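Local coordinates for putative type VI secretion protein (Escherichia coli, PDB 6SKI) that probably acts as a phospholipase toxin of the type VI secretion system, carried by the VgrG spike and delivered as an effector, at residues 72-77 with 335-340; 79-84 with 329-334; 424-429 with 464-469; 295-298 with 302-305. One frame throughout, in Å; residues are numbered along the deposited sequence.

Overall arrangement
From the N terminus, helix 72-85 comes first, and its two halves meet strand 328-341 far along the chain. Contact 1 (72-77 with 335-340) closes the longer loop; contact 2 (79-84 with 329-334) is nested inside it, and the two touch through F81, whose CD2 lies 4.0 Å from F337 CZ. Contact 4 (295-298 with 302-305) is a short local closure nested within both. Contact 3 (424-429 with 464-469) follows in series and joins two helices. V465 packs against P302 and L304, so contacts 3 and 4 adjoin beside the mixed central sheet, whereas contact 1 lies about 50 Å from contact 3, centre to centre, at the separate three-stranded antiparallel sheet.

Contact 1: residues 72-77 with 335-340; sequences QKDAQS and PEFEIV
Helix 72-85 lies against an outer strand of a three-stranded antiparallel sheet, and S77 and F337 form the centre of the join between its first turns and residues 335-340. The evidence for a CH-pi contact is direct: S77 CB lies 3.6 Å from the centroid of the F337 ring and only 11° off the ring normal, so the methylene sits over the middle of one face. F337 puts CG anti to its own carbonyl carbon (chi1 -56°), which carries the ring out from strand 336-340 toward the helix. The S77 hydroxyl is turned away from that ring. Its OG donates to K73 O at 2.8 Å, while S77 N approaches the same oxygen from the opposite face of the carbonyl plane at 2.9 Å. Two donors therefore share one acceptor; the bond to K73 O holds OG on the side away from the ring, while the helix backbone itself places CB over the ring.

Two backbone carbonyl oxygens also come close to the ring. S77 O approaches F337 CZ, and D74 O comes obliquely to F337 CE2 at 3.8 Å. D74 itself runs past the phenylalanine in the opposite direction, with its OD1 3.9 Å from F337 CB and its carboxylate inclined 32° to the ring. C78 and F81 of the same helix and Q400 of strand 398-409 also touch the ring. No hydrogen bond spans the two segments, which implies that van der Waals and CH-pi contact, rather than directed polar bonding, holds them together here.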
loop_
_atom_site.group_PDB
_atom_site.type_symbol
_atom_site.label_atom_id
_atom_site.label_comp_id
_atom_site.label_asym_id
_atom_site.label_seq_id
_atom_site.Cartn_x
_atom_site.Cartn_y
_atom_site.Cartn_z
ATOM N N GLN A 72 -10.543 -23.069 22.932
ATOM C CA GLN A 72 -11.300 -21.843 23.172
ATOM C C GLN A 72 -11.220 -21.401 24.628
ATOM O O GLN A 72 -11.215 -20.199 24.917
ATOM C CB GLN A 72 -12.756 -22.026 22.750
ATOM C CG GLN A 72 -12.980 -21.858 21.267
ATOM C CD GLN A 72 -13.309 -20.428 20.898
ATOM O OE1 GLN A 72 -12.736 -19.868 19.964
ATOM N NE2 GLN A 72 -14.233 -19.827 21.633
ATOM N N LYS A 73 -11.163 -22.352 25.559
ATOM C CA LYS A 73 -10.940 -21.991 26.954
ATOM C C LYS A 73 -9.571 -21.347 27.132
ATOM O O LYS A 73 -9.445 -20.310 27.794
ATOM C CB LYS A 73 -11.071 -23.227 27.840
ATOM C CG LYS A 73 -12.329 -23.272 28.682
ATOM C CD LYS A 73 -12.161 -24.216 29.865
ATOM C CE LYS A 73 -10.879 -23.932 30.638
ATOM N NZ LYS A 73 -10.763 -22.507 31.051
ATOM N N ASP A 74 -8.542 -21.938 26.524
ATOM C CA ASP A 74 -7.204 -21.365 26.603
ATOM C C ASP A 74 -7.129 -20.032 25.873
ATOM O O ASP A 74 -6.393 -19.135 26.288
ATOM C CB ASP A 74 -6.182 -22.348 26.037
ATOM C CG ASP A 74 -5.736 -23.374 27.059
ATOM O OD1 ASP A 74 -6.107 -23.239 28.243
ATOM O OD2 ASP A 74 -5.013 -24.317 26.677
ATOM N N ALA A 75 -7.883 -19.881 24.787
ATOM C CA ALA A 75 -7.890 -18.609 24.073
ATOM C C ALA A 75 -8.542 -17.511 24.903
ATOM O O ALA A 75 -8.047 -16.376 24.948
ATOM C CB ALA A 75 -8.601 -18.772 22.734
ATOM N N GLN A 76 -9.646 -17.828 25.581
ATOM C CA GLN A 76 -10.254 -16.836 26.457
ATOM C C GLN A 76 -9.359 -16.536 27.650
ATOM O O GLN A 76 -9.324 -15.396 28.127
ATOM C CB GLN A 76 -11.629 -17.309 26.921
ATOM C CG GLN A 76 -12.324 -16.327 27.839
ATOM C CD GLN A 76 -12.791 -15.091 27.106
ATOM O OE1 GLN A 76 -12.378 -13.976 27.416
ATOM N NE2 GLN A 76 -13.661 -15.283 26.124
ATOM N N SER A 77 -8.599 -17.526 28.117
ATOM C CA SER A 77 -7.634 -17.262 29.175
ATOM C C SER A 77 -6.495 -16.379 28.688
ATOM O O SER A 77 -5.999 -15.549 29.451
ATOM C CB SER A 77 -7.083 -18.574 29.731
ATOM O OG SER A 77 -8.128 -19.451 30.105
ATOM N N PRO A 335 0.819 -17.503 25.283
ATOM C CA PRO A 335 0.568 -17.812 26.692
ATOM C C PRO A 335 0.084 -19.242 26.859
ATOM O O PRO A 335 -0.787 -19.711 26.125
ATOM C CB PRO A 335 -0.511 -16.799 27.085
ATOM C CG PRO A 335 -0.355 -15.696 26.096
ATOM C CD PRO A 335 -0.024 -16.393 24.817
ATOM N N GLU A 336 0.658 -19.937 27.834
ATOM C CA GLU A 336 0.353 -21.343 28.054
ATOM C C GLU A 336 -0.194 -21.524 29.459
ATOM O O GLU A 336 0.387 -21.019 30.422
ATOM C CB GLU A 336 1.592 -22.211 27.843
ATOM C CG GLU A 336 1.669 -22.831 26.461
ATOM C CD GLU A 336 2.862 -23.745 26.301
ATOM O OE1 GLU A 336 3.824 -23.608 27.084
ATOM O OE2 GLU A 336 2.838 -24.599 25.392
ATOM N N PHE A 337 -1.301 -22.249 29.570
ATOM C CA PHE A 337 -2.004 -22.435 30.829
ATOM C C PHE A 337 -2.061 -23.913 31.180
ATOM O O PHE A 337 -2.173 -24.772 30.301
ATOM C CB PHE A 337 -3.428 -21.876 30.754
ATOM C CG PHE A 337 -3.494 -20.429 30.368
ATOM C CD1 PHE A 337 -3.576 -19.444 31.334
ATOM C CD2 PHE A 337 -3.473 -20.052 29.039
ATOM C CE1 PHE A 337 -3.633 -18.117 30.982
ATOM C CE2 PHE A 337 -3.528 -18.727 28.684
ATOM C CZ PHE A 337 -3.608 -17.758 29.657
ATOM N N GLU A 338 -1.983 -24.205 32.475
ATOM C CA GLU A 338 -2.175 -25.565 32.952
ATOM C C GLU A 338 -2.712 -25.523 34.373
ATOM O O GLU A 338 -2.444 -24.587 35.127
ATOM C CB GLU A 338 -0.882 -26.384 32.883
ATOM C CG GLU A 338 -0.011 -26.340 34.116
ATOM C CD GLU A 338 1.343 -26.961 33.862
ATOM O OE1 GLU A 338 1.738 -27.047 32.681
ATOM O OE2 GLU A 338 1.998 -27.397 34.831
ATOM N N ILE A 339 -3.484 -26.545 34.729
ATOM C CA ILE A 339 -4.093 -26.647 36.048
ATOM C C ILE A 339 -3.190 -27.487 36.937
ATOM O O ILE A 339 -2.753 -28.575 36.542
ATOM C CB ILE A 339 -5.507 -27.244 35.963
ATOM C CG1 ILE A 339 -6.345 -26.465 34.949
ATOM C CG2 ILE A 339 -6.171 -27.224 37.325
ATOM C CD1 ILE A 339 -7.825 -26.756 35.015
ATOM N N VAL A 340 -2.903 -26.978 38.132
ATOM C CA VAL A 340 -2.026 -27.622 39.097
ATOM C C VAL A 340 -2.638 -27.466 40.485
ATOM O O VAL A 340 -3.695 -26.856 40.658
ATOM C CB VAL A 340 -0.597 -27.042 39.070
ATOM C CG1 VAL A 340 0.172 -27.575 37.876
ATOM C CG2 VAL A 340 -0.643 -25.527 39.051
#

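Contact 2: residues 79-84 with 329-334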
loop_
_atom_site.group_PDB
_atom_site.type_symbol
_atom_site.label_atom_id
_atom_site.label_comp_id
_atom_site.label_asym_id
_atom_site.label_seq_id
_atom_site.Cartn_x
_atom_site.Cartn_y
_atom_site.Cartn_z
ATOM N N GLU A 79 -6.852 -14.046 26.349
ATOM C CA GLU A 79 -7.455 -12.716 26.313
ATOM C C GLU A 79 -7.530 -12.106 27.707
ATOM O O GLU A 79 -7.214 -10.925 27.892
ATOM C CB GLU A 79 -8.845 -12.783 25.688
ATOM C CG GLU A 79 -9.553 -11.444 25.650
ATOM C CD GLU A 79 -10.550 -11.340 24.521
ATOM O OE1 GLU A 79 -10.138 -11.003 23.391
ATOM O OE2 GLU A 79 -11.748 -11.592 24.761
ATOM N N ASP A 80 -7.946 -12.897 28.697
ATOM C CA ASP A 80 -8.031 -12.405 30.068
ATOM C C ASP A 80 -6.654 -12.036 30.608
ATOM O O ASP A 80 -6.500 -11.017 31.292
ATOM C CB ASP A 80 -8.686 -13.466 30.951
ATOM C CG ASP A 80 -10.196 -13.420 30.889
ATOM O OD1 ASP A 80 -10.734 -12.642 30.077
ATOM O OD2 ASP A 80 -10.846 -14.173 31.643
ATOM N N PHE A 81 -5.647 -12.857 30.310
ATOM C CA PHE A 81 -4.276 -12.572 30.709
ATOM C C PHE A 81 -3.823 -11.228 30.158
ATOM O O PHE A 81 -3.330 -10.369 30.900
ATOM C CB PHE A 81 -3.373 -13.698 30.201
ATOM C CG PHE A 81 -2.038 -13.783 30.879
ATOM C CD1 PHE A 81 -1.663 -12.879 31.852
ATOM C CD2 PHE A 81 -1.147 -14.778 30.524
ATOM C CE1 PHE A 81 -0.434 -12.975 32.459
ATOM C CE2 PHE A 81 0.079 -14.875 31.128
ATOM C CZ PHE A 81 0.437 -13.973 32.093
ATOM N N LEU A 82 -4.012 -11.019 28.855
ATOM C CA LEU A 82 -3.586 -9.765 28.247
ATOM C C LEU A 82 -4.351 -8.585 28.824
ATOM O O LEU A 82 -3.766 -7.529 29.082
ATOM C CB LEU A 82 -3.757 -9.825 26.732
ATOM C CG LEU A 82 -3.201 -8.625 25.968
ATOM C CD1 LEU A 82 -1.683 -8.619 25.998
ATOM C CD2 LEU A 82 -3.714 -8.633 24.541
ATOM N N LYS A 83 -5.659 -8.742 29.039
ATOM C CA LYS A 83 -6.439 -7.657 29.621
ATOM C C LYS A 83 -5.946 -7.311 31.019
ATOM O O LYS A 83 -5.948 -6.141 31.414
ATOM C CB LYS A 83 -7.919 -8.030 29.655
ATOM C CG LYS A 83 -8.760 -7.308 28.623
ATOM C CD LYS A 83 -10.094 -8.006 28.416
ATOM C CE LYS A 83 -10.827 -7.454 27.206
ATOM N NZ LYS A 83 -10.353 -8.075 25.940
ATOM N N GLU A 84 -5.516 -8.316 31.783
ATOM C CA GLU A 84 -5.100 -8.053 33.155
ATOM C C GLU A 84 -3.703 -7.441 33.217
ATOM O O GLU A 84 -3.419 -6.645 34.118
ATOM C CB GLU A 84 -5.196 -9.327 33.992
ATOM C CG GLU A 84 -3.928 -10.137 34.117
ATOM C CD GLU A 84 -4.101 -11.291 35.075
ATOM O OE1 GLU A 84 -5.161 -11.946 35.018
ATOM O OE2 GLU A 84 -3.182 -11.540 35.883
ATOM N N SER A 329 2.780 -3.369 24.620
ATOM C CA SER A 329 2.621 -4.350 25.688
ATOM C C SER A 329 2.279 -5.654 24.982
ATOM O O SER A 329 1.115 -5.905 24.660
ATOM C CB SER A 329 1.540 -3.929 26.675
ATOM O OG SER A 329 1.786 -2.624 27.167
ATOM N N LEU A 330 3.289 -6.485 24.745
ATOM C CA LEU A 330 3.179 -7.554 23.767
ATOM C C LEU A 330 3.517 -8.899 24.385
ATOM O O LEU A 330 4.476 -9.018 25.147
ATOM C CB LEU A 330 4.113 -7.305 22.578
ATOM C CG LEU A 330 4.152 -5.894 22.002
ATOM C CD1 LEU A 330 5.309 -5.762 21.040
ATOM C CD2 LEU A 330 2.843 -5.554 21.315
ATOM N N PHE A 331 2.731 -9.913 24.045
ATOM C CA PHE A 331 3.105 -11.287 24.340
ATOM C C PHE A 331 4.096 -11.749 23.284
ATOM O O PHE A 331 3.758 -11.825 22.100
ATOM C CB PHE A 331 1.882 -12.199 24.360
ATOM C CG PHE A 331 1.101 -12.142 25.634
ATOM C CD1 PHE A 331 1.742 -12.184 26.854
ATOM C CD2 PHE A 331 -0.277 -12.065 25.614
ATOM C CE1 PHE A 331 1.027 -12.134 28.026
ATOM C CE2 PHE A 331 -0.996 -12.021 26.786
ATOM C CZ PHE A 331 -0.343 -12.053 27.992
ATOM N N LEU A 332 5.317 -12.048 23.705
ATOM C CA LEU A 332 6.341 -12.530 22.795
ATOM C C LEU A 332 6.430 -14.043 22.797
ATOM O O LEU A 332 7.248 -14.613 22.069
ATOM C CB LEU A 332 7.693 -11.915 23.154
ATOM C CG LEU A 332 7.827 -10.419 22.875
ATOM C CD1 LEU A 332 9.287 -10.015 22.835
ATOM C CD2 LEU A 332 7.137 -10.052 21.577
ATOM N N SER A 333 5.603 -14.698 23.599
ATOM C CA SER A 333 5.378 -16.129 23.546
ATOM C C SER A 333 3.879 -16.360 23.613
ATOM O O SER A 333 3.135 -15.544 24.162
ATOM C CB SER A 333 6.081 -16.853 24.696
ATOM O OG SER A 333 5.834 -18.246 24.657
ATOM N N CYS A 334 3.434 -17.462 23.044
ATOM C CA CYS A 334 2.027 -17.801 23.158
ATOM C C CYS A 334 1.737 -18.190 24.603
ATOM O O CYS A 334 2.368 -19.114 25.128
ATOM C CB CYS A 334 1.665 -18.937 22.209
ATOM S SG CYS A 334 0.024 -19.634 22.473
#
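L82 and F331 have the nearest CA atoms, 7.9 Å apart, where helix 79-84 and strand 329-331 run nearly antiparallel, their directions 153° apart and their axes approaching to 10.0 Å. F331 fills the gap between them. Its ring enters between two successive helix residues, with CE2 against one and CZ against the other. On the first side, L82 CB lies 3.5 Å from F331 CE2, and the CD1 branch comes alongside, 3.7 Å from F331 CD2. These two side chains pass each other in opposite directions, so the leucine meets the outer part of the ring with both its stem and one methyl.

On the second side F331 CZ stands 3.7 Å above the plane of the F81 ring, displaced toward its rim. The centroids of the two rings are 5.1 Å apart and their planes are inclined obliquely to each other, at 52°. F81 reaches this position with CG anti to the backbone N (chi1 -162°). Helix 72-85 here covers part of one face of the antiparallel sheet formed by strands 328-341, 398-409 and 376-386, and F331 also makes an edge-to-face pair with F406 of the middle strand. Towards S329 the contact is slight: L82 CD1 is 4.1 Å from S329 O.

Two glutamates of the helix pair with other parts of the chain. E84 forms a salt bridge with R382 of strand 376-386, and E79 OE2 forms one with K520.

Contact 3: residues 424-429 with 464-469; sequences MLDAAQ and AVRLGQ
D426 and R466 form the polar bridge between helix 416-431 and the C-terminal end of helix 452-466. R466 NH2 donates to D426 OD2 at 2.7 Å with an N-H...acceptor angle of 148°, a hydrogen bond within a salt bridge. The acceptor lies at the edge of the guanidinium, close to its plane, but the donor comes from well above the carboxylate plane, and the two planes stand 82° apart. A single NH2-to-OD2 link results, not a two-pronged carboxylate grip.

Both charged groups have further partners. The same NH2 forms a salt bridge with E430 OE1, the strongest polar partner of this arginine, and D426 OD2 also pairs with K463 NZ, so two basic residues of helix 452-466 share this aspartate oxygen. R466 NE and D426 OD1 are likewise satisfied by residues next to the segments. By contrast, R466 NH1 and A427 N, 3.5 Å apart, are both donors and make no bond with each other. What lies there is contact over the flat group: A427 CA sits 3.3 Å above the guanidinium plane of R466, and A427 CB is 3.4 Å from R466 NH1. The arginine chain bends at chi3 (-49°) to lay the group over this small residue, and R466 also makes a cation-pi contact with F280.

Just beyond, G468 takes a positive phi and ends helix 452-466 in a Schellman motif, with weak bonds G468 N to V465 O and Q469 N to A464 O. The helix pair, with F280 of strand 278-284 touched by both, is consistent with the helix-covered central sheet of the alpha/beta hydrolase fold.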
loop_
_atom_site.group_PDB
_atom_site.type_symbol
_atom_site.label_atom_id
_atom_site.label_comp_id
_atom_site.label_asym_id
_atom_site.label_seq_id
_atom_site.Cartn_x
_atom_site.Cartn_y
_atom_site.Cartn_z
ATOM N N MET A 424 13.539 6.786 -0.162
ATOM C CA MET A 424 12.713 6.659 -1.361
ATOM C C MET A 424 12.718 7.943 -2.181
ATOM O O MET A 424 12.679 7.895 -3.415
ATOM C CB MET A 424 11.287 6.259 -0.993
ATOM C CG MET A 424 10.446 5.837 -2.189
ATOM S SD MET A 424 11.065 4.412 -3.099
ATOM C CE MET A 424 10.831 3.107 -1.910
ATOM N N LEU A 425 12.765 9.097 -1.518
ATOM C CA LEU A 425 12.846 10.362 -2.238
ATOM C C LEU A 425 14.142 10.457 -3.022
ATOM O O LEU A 425 14.149 10.925 -4.163
ATOM C CB LEU A 425 12.733 11.535 -1.265
ATOM C CG LEU A 425 11.371 11.864 -0.665
ATOM C CD1 LEU A 425 11.542 12.709 0.579
ATOM C CD2 LEU A 425 10.516 12.582 -1.673
ATOM N N ASP A 426 15.249 10.014 -2.426
ATOM C CA ASP A 426 16.522 10.028 -3.135
ATOM C C ASP A 426 16.481 9.109 -4.346
ATOM O O ASP A 426 16.942 9.480 -5.432
ATOM C CB ASP A 426 17.646 9.621 -2.185
ATOM C CG ASP A 426 19.017 9.807 -2.793
ATOM O OD1 ASP A 426 19.219 10.804 -3.513
ATOM O OD2 ASP A 426 19.895 8.954 -2.549
ATOM N N ALA A 427 15.912 7.913 -4.185
ATOM C CA ALA A 427 15.818 6.986 -5.307
ATOM C C ALA A 427 14.971 7.565 -6.432
ATOM O O ALA A 427 15.361 7.529 -7.607
ATOM C CB ALA A 427 15.240 5.655 -4.835
ATOM N N ALA A 428 13.807 8.118 -6.088
ATOM C CA ALA A 428 12.921 8.664 -7.106
ATOM C C ALA A 428 13.546 9.868 -7.797
ATOM O O ALA A 428 13.448 10.008 -9.020
ATOM C CB ALA A 428 11.578 9.032 -6.484
ATOM N N GLN A 429 14.199 10.745 -7.034
ATOM C CA GLN A 429 14.854 11.903 -7.627
ATOM C C GLN A 429 16.001 11.491 -8.534
ATOM O O GLN A 429 16.277 12.170 -9.528
ATOM C CB GLN A 429 15.342 12.836 -6.523
ATOM C CG GLN A 429 14.249 13.716 -5.949
ATOM C CD GLN A 429 14.597 14.264 -4.583
ATOM O OE1 GLN A 429 15.711 14.084 -4.096
ATOM N NE2 GLN A 429 13.640 14.933 -3.954
ATOM N N ALA A 464 24.169 2.912 -2.747
ATOM C CA ALA A 464 25.006 1.743 -2.967
ATOM C C ALA A 464 24.216 0.630 -3.638
ATOM O O ALA A 464 24.713 -0.025 -4.559
ATOM C CB ALA A 464 25.602 1.266 -1.646
ATOM N N VAL A 465 22.977 0.401 -3.199
ATOM C CA VAL A 465 22.193 -0.655 -3.828
ATOM C C VAL A 465 21.730 -0.214 -5.209
ATOM O O VAL A 465 21.496 -1.044 -6.095
ATOM C CB VAL A 465 21.024 -1.086 -2.921
ATOM C CG1 VAL A 465 21.491 -1.185 -1.484
ATOM C CG2 VAL A 465 19.850 -0.149 -3.044
ATOM N N ARG A 466 21.596 1.098 -5.420
ATOM C CA ARG A 466 21.182 1.585 -6.731
ATOM C C ARG A 466 22.347 1.578 -7.711
ATOM O O ARG A 466 22.157 1.342 -8.909
ATOM C CB ARG A 466 20.568 2.974 -6.603
ATOM C CG ARG A 466 19.180 2.939 -5.995
ATOM C CD ARG A 466 18.432 4.233 -6.205
ATOM N NE ARG A 466 19.238 5.389 -5.843
ATOM C CZ ARG A 466 19.199 5.972 -4.652
ATOM N NH1 ARG A 466 18.398 5.497 -3.710
ATOM N NH2 ARG A 466 19.962 7.022 -4.399
ATOM N N LEU A 467 23.557 1.826 -7.222
ATOM C CA LEU A 467 24.763 1.735 -8.030
ATOM C C LEU A 467 25.244 0.304 -8.202
ATOM O O LEU A 467 26.318 0.092 -8.771
ATOM C CB LEU A 467 25.878 2.576 -7.405
ATOM C CG LEU A 467 25.819 4.085 -7.624
ATOM C CD1 LEU A 467 27.120 4.732 -7.183
ATOM C CD2 LEU A 467 25.534 4.397 -9.078
ATOM N N GLY A 468 24.485 -0.673 -7.715
ATOM C CA GLY A 468 24.852 -2.067 -7.834
ATOM C C GLY A 468 25.821 -2.566 -6.789
ATOM O O GLY A 468 26.087 -3.774 -6.742
ATOM N N GLN A 469 26.354 -1.686 -5.948
ATOM C CA GLN A 469 27.359 -2.064 -4.967
ATOM C C GLN A 469 26.682 -2.645 -3.729
ATOM O O GLN A 469 25.483 -2.935 -3.718
ATOM C CB GLN A 469 28.232 -0.862 -4.621
ATOM C CG GLN A 469 28.650 -0.041 -5.821
ATOM C CD GLN A 469 29.278 1.278 -5.431
ATOM O OE1 GLN A 469 28.795 1.966 -4.534
ATOM N NE2 GLN A 469 30.362 1.638 -6.106
#

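Contact 4: residues 295-298 with 302-305; sequences NSIK and PELA
E303 reaches across to S296 and I297 with its carboxylate, closing a tight connection between strand 294-296 and strand 303-306; its partners lie in an ST turn, in which S296 OG accepts from K298 N at 2.9 Å with an N-H...acceptor angle of 162°. Because CG of E303 is anti to its backbone N (chi1 174°) and the chain beyond is extended, both oxygens are carried to the turn.

The two oxygens are divided between the two residues. E303 OE1 accepts from I297 N at 2.7 Å and 150°, and E303 OE2 accepts from S296 OG at 2.9 Å. Both donors come on the syn side of the carboxylate, each tilted out of its plane, so one donor from the turn holds each oxygen, a backbone amide on OE1 and a hydroxyl on OE2. S296 OG thus both gives to the glutamate and receives from K298 N, tying turn and carboxylate into one network. T283 OG1 of the adjacent strand adds a weak bond to OE2.

I297 crosses E303 obliquely: CG1, standing between its own backbone N and carbonyl carbon, comes within 3.2 Å of E303 OE1, and CD1 lies 3.7 Å from P302 O. Strand 303-306 pairs with strand 278-284 of the central sheet, whereas strand 294-296 pairs with 536-538, so the glutamate connects two sheets. Its side chain lies close to, though not in contact with, S197, H310 and D245, which may form a Ser-His-Asp triad as in other alpha/beta hydrolases. K298, bent at chi2 and chi4, curls back to place NZ 3.4 Å from E303 O in a weak hydrogen bond.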
loop_
_atom_site.group_PDB
_atom_site.type_symbol
_atom_site.label_atom_id
_atom_site.label_comp_id
_atom_site.label_asym_id
_atom_site.label_seq_id
_atom_site.Cartn_x
_atom_site.Cartn_y
_atom_site.Cartn_z
ATOM N N ASN A 295 7.467 -10.003 -0.598
ATOM C CA ASN A 295 7.742 -10.317 -1.995
ATOM C C ASN A 295 8.940 -9.473 -2.408
ATOM O O ASN A 295 8.826 -8.254 -2.560
ATOM C CB ASN A 295 6.533 -10.045 -2.885
ATOM C CG ASN A 295 5.330 -10.869 -2.498
ATOM O OD1 ASN A 295 5.006 -11.856 -3.155
ATOM N ND2 ASN A 295 4.656 -10.471 -1.430
ATOM N N SER A 296 10.084 -10.117 -2.579
ATOM C CA SER A 296 11.340 -9.411 -2.755
ATOM C C SER A 296 11.709 -9.305 -4.227
ATOM O O SER A 296 11.421 -10.193 -5.031
ATOM C CB SER A 296 12.463 -10.107 -1.989
ATOM O OG SER A 296 13.732 -9.687 -2.451
ATOM N N ILE A 297 12.353 -8.195 -4.566
ATOM C CA ILE A 297 12.889 -7.957 -5.894
ATOM C C ILE A 297 14.415 -7.992 -5.879
ATOM O O ILE A 297 15.060 -7.481 -6.788
ATOM C CB ILE A 297 12.356 -6.638 -6.477
ATOM C CG1 ILE A 297 12.962 -5.444 -5.743
ATOM C CG2 ILE A 297 10.846 -6.596 -6.392
ATOM C CD1 ILE A 297 12.651 -4.117 -6.373
ATOM N N LYS A 298 14.999 -8.610 -4.856
ATOM C CA LYS A 298 16.445 -8.666 -4.716
ATOM C C LYS A 298 17.036 -9.577 -5.780
ATOM O O LYS A 298 16.527 -10.676 -6.022
ATOM C CB LYS A 298 16.831 -9.162 -3.326
ATOM C CG LYS A 298 18.292 -8.964 -2.991
ATOM C CD LYS A 298 18.460 -8.178 -1.710
ATOM C CE LYS A 298 19.813 -7.498 -1.662
ATOM N NZ LYS A 298 19.970 -6.507 -2.757
ATOM N N PRO A 302 17.122 -3.074 -7.806
ATOM C CA PRO A 302 17.728 -2.573 -6.567
ATOM C C PRO A 302 16.769 -2.664 -5.390
ATOM O O PRO A 302 15.635 -2.186 -5.446
ATOM C CB PRO A 302 18.065 -1.121 -6.917
ATOM C CG PRO A 302 18.338 -1.200 -8.374
ATOM C CD PRO A 302 17.203 -2.051 -8.861
ATOM N N GLU A 303 17.239 -3.289 -4.316
ATOM C CA GLU A 303 16.438 -3.504 -3.119
ATOM C C GLU A 303 17.282 -3.159 -1.907
ATOM O O GLU A 303 18.391 -3.679 -1.757
ATOM C CB GLU A 303 15.951 -4.949 -3.028
ATOM C CG GLU A 303 15.243 -5.262 -1.730
ATOM C CD GLU A 303 14.314 -6.443 -1.846
ATOM O OE1 GLU A 303 13.546 -6.498 -2.822
ATOM O OE2 GLU A 303 14.348 -7.321 -0.960
ATOM N N LEU A 304 16.765 -2.291 -1.049
ATOM C CA LEU A 304 17.445 -1.905 0.177
ATOM C C LEU A 304 16.715 -2.498 1.369
ATOM O O LEU A 304 15.536 -2.212 1.585
ATOM C CB LEU A 304 17.516 -0.385 0.311
ATOM C CG LEU A 304 18.228 0.129 1.558
ATOM C CD1 LEU A 304 19.682 -0.266 1.541
ATOM C CD2 LEU A 304 18.087 1.628 1.651
ATOM N N ALA A 305 17.417 -3.316 2.142
ATOM C CA ALA A 305 16.898 -3.809 3.404
ATOM C C ALA A 305 17.270 -2.820 4.497
ATOM O O ALA A 305 18.453 -2.536 4.707
ATOM C CB ALA A 305 17.457 -5.195 3.719
#